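Glycosyl hydrolase (PDB 3QC2) is of unknown function but is probably a carbohydrate-active enzyme built on a five-bladed beta-propeller. Local coordinates at residues Y242-L247 with I299-E304; E208-A213 with L235-D240. One frame throughout, in Å; residues are numbered along the deposited sequence.

Overall arrangement
Contact 1 (242-247 with 299-304) and contact 2 (208-213 with 235-240) show how one long inter-strand loop can be anchored twice. The loop between strands 222-224 and 247-257 first passes residues 208-213, then runs on to the end of strand 298-301, so the contacts follow in series, with centres about 9 Å apart. R239, from contact 2, ties them together: its NE forms a 2.8 Å salt bridge with D244 OD1, and its NH2 lies 2.8 Å from L302 O, probably hydrogen-bonded. R301 NH1 also packs 3.3 Å from F236 CD1. A bound triethylene glycol, probably from the crystallisation liquor, lies about 3 Å from the R301 side chain and about 4 Å from that of F236.

Contact 1. Residues Y242-L247 with I299-E304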
loop_
_atom_site.group_PDB
_atom_site.type_symbol
_atom_site.label_atom_id
_atom_site.label_comp_id
_atom_site.label_asym_id
_atom_site.label_seq_id
_atom_site.Cartn_x
_atom_site.Cartn_y
_atom_site.Cartn_z
ATOM N N TYR A 242 1.390 -18.695 -12.014
ATOM C CA TYR A 242 2.345 -17.835 -11.287
ATOM C C TYR A 242 1.763 -17.392 -9.948
ATOM O O TYR A 242 0.567 -17.578 -9.680
ATOM C CB TYR A 242 2.706 -16.613 -12.124
ATOM C CG TYR A 242 3.516 -16.919 -13.339
ATOM C CD1 TYR A 242 2.908 -17.331 -14.512
ATOM C CD2 TYR A 242 4.894 -16.776 -13.327
ATOM C CE1 TYR A 242 3.657 -17.610 -15.649
ATOM C CE2 TYR A 242 5.652 -17.052 -14.439
ATOM C CZ TYR A 242 5.033 -17.470 -15.598
ATOM O OH TYR A 242 5.784 -17.741 -16.695
ATOM N N PHE A 243 2.616 -16.796 -9.113
ATOM C CA PHE A 243 2.210 -16.326 -7.788
ATOM C C PHE A 243 1.148 -15.244 -7.850
ATOM O O PHE A 243 0.363 -15.105 -6.925
ATOM C CB PHE A 243 3.424 -15.819 -6.987
ATOM C CG PHE A 243 3.960 -14.482 -7.452
ATOM C CD1 PHE A 243 4.823 -14.393 -8.560
ATOM C CD2 PHE A 243 3.625 -13.316 -6.772
ATOM C CE1 PHE A 243 5.318 -13.175 -8.979
ATOM C CE2 PHE A 243 4.122 -12.095 -7.182
ATOM C CZ PHE A 243 4.978 -12.028 -8.306
ATOM N N ASP A 244 1.147 -14.452 -8.931
ATOM C CA ASP A 244 0.158 -13.381 -9.097
ATOM C C ASP A 244 -0.891 -13.839 -10.086
ATOM O O ASP A 244 -1.031 -13.283 -11.174
ATOM C CB ASP A 244 0.822 -12.040 -9.499
ATOM C CG ASP A 244 1.675 -12.131 -10.780
ATOM O OD1 ASP A 244 2.180 -13.256 -11.127
ATOM O OD2 ASP A 244 1.855 -11.053 -11.419
ATOM N N SER A 245 -1.645 -14.857 -9.658
ATOM C CA SER A 245 -2.650 -15.541 -10.488
ATOM C C SER A 245 -4.108 -15.225 -10.179
ATOM O O SER A 245 -4.981 -15.540 -10.984
ATOM C CB SER A 245 -2.445 -17.049 -10.376
ATOM O OG SER A 245 -2.297 -17.437 -9.027
ATOM N N HIS A 246 -4.372 -14.649 -9.011
ATOM C CA HIS A 246 -5.724 -14.262 -8.637
ATOM C C HIS A 246 -5.864 -12.741 -8.577
ATOM O O HIS A 246 -6.864 -12.197 -9.021
ATOM C CB HIS A 246 -6.129 -14.899 -7.311
ATOM C CG HIS A 246 -7.541 -14.599 -6.911
ATOM N ND1 HIS A 246 -8.619 -14.888 -7.717
ATOM C CD2 HIS A 246 -8.053 -14.056 -5.779
ATOM C CE1 HIS A 246 -9.733 -14.521 -7.107
ATOM N NE2 HIS A 246 -9.416 -14.014 -5.928
ATOM N N LEU A 247 -4.850 -12.068 -8.033
ATOM C CA LEU A 247 -4.852 -10.618 -7.914
ATOM C C LEU A 247 -3.497 -10.015 -8.215
ATOM O O LEU A 247 -2.476 -10.614 -7.942
ATOM C CB LEU A 247 -5.232 -10.221 -6.495
ATOM C CG LEU A 247 -6.582 -10.659 -5.946
ATOM C CD1 LEU A 247 -6.697 -10.214 -4.469
ATOM C CD2 LEU A 247 -7.743 -10.101 -6.777
ATOM N N ILE A 299 6.202 -3.188 -19.800
ATOM C CA ILE A 299 7.423 -3.775 -20.358
ATOM C C ILE A 299 7.583 -5.223 -19.872
ATOM O O ILE A 299 7.676 -6.144 -20.683
ATOM C CB ILE A 299 8.700 -2.953 -20.025
ATOM C CG1 ILE A 299 8.615 -1.562 -20.645
ATOM C CG2 ILE A 299 9.937 -3.657 -20.553
ATOM C CD1 ILE A 299 9.868 -0.687 -20.395
ATOM N N THR A 300 7.600 -5.417 -18.554
ATOM C CA THR A 300 7.777 -6.753 -17.985
ATOM C C THR A 300 7.461 -6.776 -16.515
ATOM O O THR A 300 7.215 -5.736 -15.914
ATOM C CB THR A 300 9.244 -7.223 -18.165
ATOM O OG1 THR A 300 9.409 -8.564 -17.665
ATOM C CG2 THR A 300 10.224 -6.244 -17.430
ATOM N N ARG A 301 7.426 -7.981 -15.946
ATOM C CA ARG A 301 7.269 -8.170 -14.497
ATOM C C ARG A 301 8.130 -9.345 -14.066
ATOM O O ARG A 301 8.564 -10.144 -14.906
ATOM C CB ARG A 301 5.810 -8.393 -14.076
ATOM C CG ARG A 301 5.098 -9.537 -14.786
ATOM C CD ARG A 301 3.694 -9.756 -14.221
ATOM N NE ARG A 301 2.767 -10.200 -15.261
ATOM C CZ ARG A 301 1.463 -10.429 -15.081
ATOM N NH1 ARG A 301 0.907 -10.319 -13.881
ATOM N NH2 ARG A 301 0.720 -10.790 -16.107
ATOM N N LEU A 302 8.387 -9.440 -12.760
ATOM C CA LEU A 302 9.178 -10.514 -12.218
ATOM C C LEU A 302 8.347 -11.790 -12.271
ATOM O O LEU A 302 7.160 -11.772 -11.960
ATOM C CB LEU A 302 9.589 -10.222 -10.773
ATOM C CG LEU A 302 10.411 -8.962 -10.511
ATOM C CD1 LEU A 302 10.647 -8.800 -9.035
ATOM C CD2 LEU A 302 11.754 -8.985 -11.273
ATOM N N ASP A 303 8.967 -12.876 -12.695
ATOM C CA ASP A 303 8.306 -14.177 -12.768
ATOM C C ASP A 303 8.205 -14.857 -11.398
ATOM O O ASP A 303 7.409 -15.750 -11.216
ATOM C CB ASP A 303 9.045 -15.091 -13.763
ATOM C CG ASP A 303 8.917 -14.608 -15.209
ATOM O OD1 ASP A 303 7.947 -13.832 -15.526
ATOM O OD2 ASP A 303 9.771 -14.992 -16.030
ATOM N N GLU A 304 9.032 -14.417 -10.455
ATOM C CA GLU A 304 9.055 -14.948 -9.092
ATOM C C GLU A 304 8.927 -13.763 -8.137
ATOM O O GLU A 304 9.445 -12.709 -8.418
ATOM C CB GLU A 304 10.388 -15.653 -8.828
ATOM C CG GLU A 304 10.726 -16.764 -9.809
ATOM C CD GLU A 304 9.816 -17.977 -9.672
ATOM O OE1 GLU A 304 9.066 -18.063 -8.679
ATOM O OE2 GLU A 304 9.860 -18.855 -10.556
HETATM O O HOH W 1 5.331 -17.774 -9.728
#
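F243 and Y242 both turn ring edges to backbone carbonyls, F243 to L302 O and D303 O, Y242 to D303 O. In F243 the rim carbon CE1 lies 3.8 Å from L302 O, close to the ring plane, with D303 O and a water along the same rim; one face carries D244 OD1 of its own segment, displaced toward the rim. Y242 brings CD2 to 3.4 Å from D303 O, while its CE2 lies 4.0 Å from D303 CB. The D303 side chain runs beside the tyrosine ring and points the same way, the carboxylate turned 50° from the ring plane. D303 O also accepts from the water, at 3.3 Å, which in turn accepts from F243 N at 3.0 Å. R239, elsewhere in the same loop, makes a cation-pi contact with Y242 and a salt bridge with D303 OD1, and so joins the two side chains.

Strand 298-301 is the last of four successive antiparallel strands that begin with 247-257, consistent with the outer strand of a propeller blade; here the loop leading into strand 247-257 is pinned to its end. The pin is a salt bridge: D244 OD2 meets R301 NH1 at 2.7 Å at the guanidinium edge. D244 CG sits between its own backbone N and carbonyl carbon, which turns the carboxylate toward R301. As a hydrogen bond the pair is weak, bent to 130°, and the two flat groups stand 85° apart. Y265 OH also bonds OD2, and S237 O accepts from R301 NH2. Within the loop, S245 OG donates to Y242 O at 2.9 Å.

Contact 2. Residues E208-A213 with L235-D240; sequences EEHVFA and LFSPRD
H210 ND1 and S237 OG meet at 2.7 Å, the shortest polar pair here, and either atom could be the donor. The hydroxyl comes to the edge of the imidazole, near its plane, with an angle of 149° at the hydrogen. With CG beside the backbone N, the H210 ring is carried over to the serine, while H210 CB lies over one face of the F212 ring, toward the rim. Next to this pair P238 packs its CD 3.1 Å from E209 O.

Further along, the two segments run in nearly opposite directions and trade backbone bonds around V211: V211 N donates to F236 O at 3.1 Å, almost straight at 171°, and V211 O accepts from L235 N at 2.8 Å. Residues 208-213 lead into strand 212-216, near the end of one group of antiparallel strands, while 235-240 belongs to the connection toward strand 247-257, which opens the next. This is consistent with an inter-blade connection bonded back to the blade it has just left.

On the apolar side, V211 sets CG2 over one face of F236 in a CH-pi contact, 3.7 Å from the ring centroid and 27° off the normal. The methyl sits toward the rim, nearest CZ and CE2. F236 reaches this place with CG wedged between its own backbone N and carbonyl carbon; Y265 meets it edge-to-face, and F298 also packs against it. L235 CD2 lies 3.7 Å from A213 CB, continuing the apolar packing beyond V211 CG1. No ion pair crosses between the segments, so the hold rests on two backbone hydrogen bonds, the histidine-serine bond and apolar packing, and probably depends on the alignment of those bonds as much as on dispersion.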
loop_
_atom_site.group_PDB
_atom_site.type_symbol
_atom_site.label_atom_id
_atom_site.label_comp_id
_atom_site.label_asym_id
_atom_site.label_seq_id
_atom_site.Cartn_x
_atom_site.Cartn_y
_atom_site.Cartn_z
ATOM N N GLU A 208 -6.936 -3.785 -7.693
ATOM C CA GLU A 208 -6.728 -5.036 -6.965
ATOM C C GLU A 208 -6.758 -6.224 -7.919
ATOM O O GLU A 208 -5.822 -7.030 -7.944
ATOM C CB GLU A 208 -7.834 -5.215 -5.914
ATOM C CG GLU A 208 -7.702 -6.500 -5.067
ATOM C CD GLU A 208 -8.865 -6.704 -4.080
ATOM O OE1 GLU A 208 -10.038 -6.395 -4.438
ATOM O OE2 GLU A 208 -8.601 -7.197 -2.963
ATOM N N GLU A 209 -7.850 -6.335 -8.690
ATOM C CA GLU A 209 -8.049 -7.453 -9.649
ATOM C C GLU A 209 -7.255 -7.266 -10.932
ATOM O O GLU A 209 -6.975 -8.233 -11.636
ATOM C CB GLU A 209 -9.526 -7.611 -9.989
ATOM C CG GLU A 209 -10.407 -7.856 -8.779
ATOM C CD GLU A 209 -11.873 -8.054 -9.122
ATOM O OE1 GLU A 209 -12.226 -8.037 -10.323
ATOM O OE2 GLU A 209 -12.681 -8.235 -8.172
ATOM N N HIS A 210 -6.940 -6.014 -11.262
ATOM C CA HIS A 210 -6.118 -5.680 -12.446
ATOM C C HIS A 210 -5.402 -4.410 -12.148
ATOM O O HIS A 210 -5.814 -3.664 -11.267
ATOM C CB HIS A 210 -6.972 -5.457 -13.690
ATOM C CG HIS A 210 -7.877 -6.588 -14.017
ATOM N ND1 HIS A 210 -7.470 -7.679 -14.760
ATOM C CD2 HIS A 210 -9.181 -6.797 -13.723
ATOM C CE1 HIS A 210 -8.481 -8.517 -14.893
ATOM N NE2 HIS A 210 -9.533 -8.005 -14.275
ATOM N N VAL A 211 -4.315 -4.152 -12.859
ATOM C CA VAL A 211 -3.618 -2.910 -12.693
ATOM C C VAL A 211 -4.192 -1.954 -13.714
ATOM O O VAL A 211 -4.100 -2.185 -14.924
ATOM C CB VAL A 211 -2.122 -3.049 -12.861
ATOM C CG1 VAL A 211 -1.430 -1.649 -12.751
ATOM C CG2 VAL A 211 -1.567 -4.013 -11.812
ATOM N N PHE A 212 -4.840 -0.913 -13.215
ATOM C CA PHE A 212 -5.421 0.127 -14.027
ATOM C C PHE A 212 -4.553 1.386 -13.862
ATOM O O PHE A 212 -3.502 1.342 -13.232
ATOM C CB PHE A 212 -6.849 0.450 -13.546
ATOM C CG PHE A 212 -7.808 -0.724 -13.578
ATOM C CD1 PHE A 212 -8.421 -1.118 -14.783
ATOM C CD2 PHE A 212 -8.146 -1.397 -12.403
ATOM C CE1 PHE A 212 -9.340 -2.197 -14.813
ATOM C CE2 PHE A 212 -9.069 -2.482 -12.417
ATOM C CZ PHE A 212 -9.664 -2.877 -13.616
ATOM N N ALA A 213 -4.995 2.497 -14.431
ATOM C CA ALA A 213 -4.288 3.766 -14.273
ATOM C C ALA A 213 -5.269 4.921 -14.276
ATOM O O ALA A 213 -6.447 4.761 -14.646
ATOM C CB ALA A 213 -3.253 3.944 -15.351
ATOM N N LEU A 235 -3.907 -2.461 -17.732
ATOM C CA LEU A 235 -2.465 -2.417 -18.084
ATOM C C LEU A 235 -1.877 -3.833 -18.051
ATOM O O LEU A 235 -1.203 -4.247 -18.982
ATOM C CB LEU A 235 -1.711 -1.455 -17.170
ATOM C CG LEU A 235 -1.816 0.035 -17.574
ATOM C CD1 LEU A 235 -3.167 0.397 -18.132
ATOM C CD2 LEU A 235 -1.431 0.939 -16.410
ATOM N N PHE A 236 -2.120 -4.557 -16.965
ATOM C CA PHE A 236 -1.779 -5.994 -16.911
ATOM C C PHE A 236 -2.686 -6.690 -15.894
ATOM O O PHE A 236 -3.368 -6.026 -15.093
ATOM C CB PHE A 236 -0.272 -6.285 -16.700
ATOM C CG PHE A 236 0.228 -6.042 -15.315
ATOM C CD1 PHE A 236 0.241 -7.082 -14.373
ATOM C CD2 PHE A 236 0.747 -4.793 -14.951
ATOM C CE1 PHE A 236 0.727 -6.874 -13.090
ATOM C CE2 PHE A 236 1.238 -4.573 -13.668
ATOM C CZ PHE A 236 1.232 -5.617 -12.731
ATOM N N SER A 237 -2.702 -8.014 -15.940
ATOM C CA SER A 237 -3.613 -8.793 -15.126
ATOM C C SER A 237 -2.977 -10.029 -14.502
ATOM O O SER A 237 -1.845 -10.398 -14.842
ATOM C CB SER A 237 -4.784 -9.245 -16.020
ATOM O OG SER A 237 -5.523 -8.143 -16.518
ATOM N N PRO A 238 -3.696 -10.665 -13.557
ATOM C CA PRO A 238 -3.245 -11.913 -13.010
ATOM C C PRO A 238 -3.042 -12.934 -14.145
ATOM O O PRO A 238 -3.760 -12.877 -15.154
ATOM C CB PRO A 238 -4.410 -12.340 -12.107
ATOM C CG PRO A 238 -5.003 -11.095 -11.667
ATOM C CD PRO A 238 -4.836 -10.117 -12.789
ATOM N N ARG A 239 -2.106 -13.855 -13.960
ATOM C CA ARG A 239 -1.751 -14.850 -14.990
ATOM C C ARG A 239 -1.716 -16.268 -14.419
ATOM O O ARG A 239 -1.279 -16.466 -13.303
ATOM C CB ARG A 239 -0.377 -14.515 -15.566
ATOM C CG ARG A 239 0.664 -14.233 -14.486
ATOM C CD ARG A 239 2.043 -13.985 -14.993
ATOM N NE ARG A 239 2.886 -13.583 -13.864
ATOM C CZ ARG A 239 4.179 -13.305 -13.921
ATOM N NH1 ARG A 239 4.856 -13.398 -15.070
ATOM N NH2 ARG A 239 4.810 -12.954 -12.804
ATOM N N ASP A 240 -2.170 -17.240 -15.205
ATOM C CA ASP A 240 -2.168 -18.634 -14.794
ATOM C C ASP A 240 -0.740 -19.154 -14.509
ATOM O O ASP A 240 0.203 -18.788 -15.189
ATOM C CB ASP A 240 -2.774 -19.534 -15.900
ATOM C CG ASP A 240 -4.270 -19.272 -16.157
ATOM O OD1 ASP A 240 -4.915 -18.518 -15.398
ATOM O OD2 ASP A 240 -4.801 -19.845 -17.151
#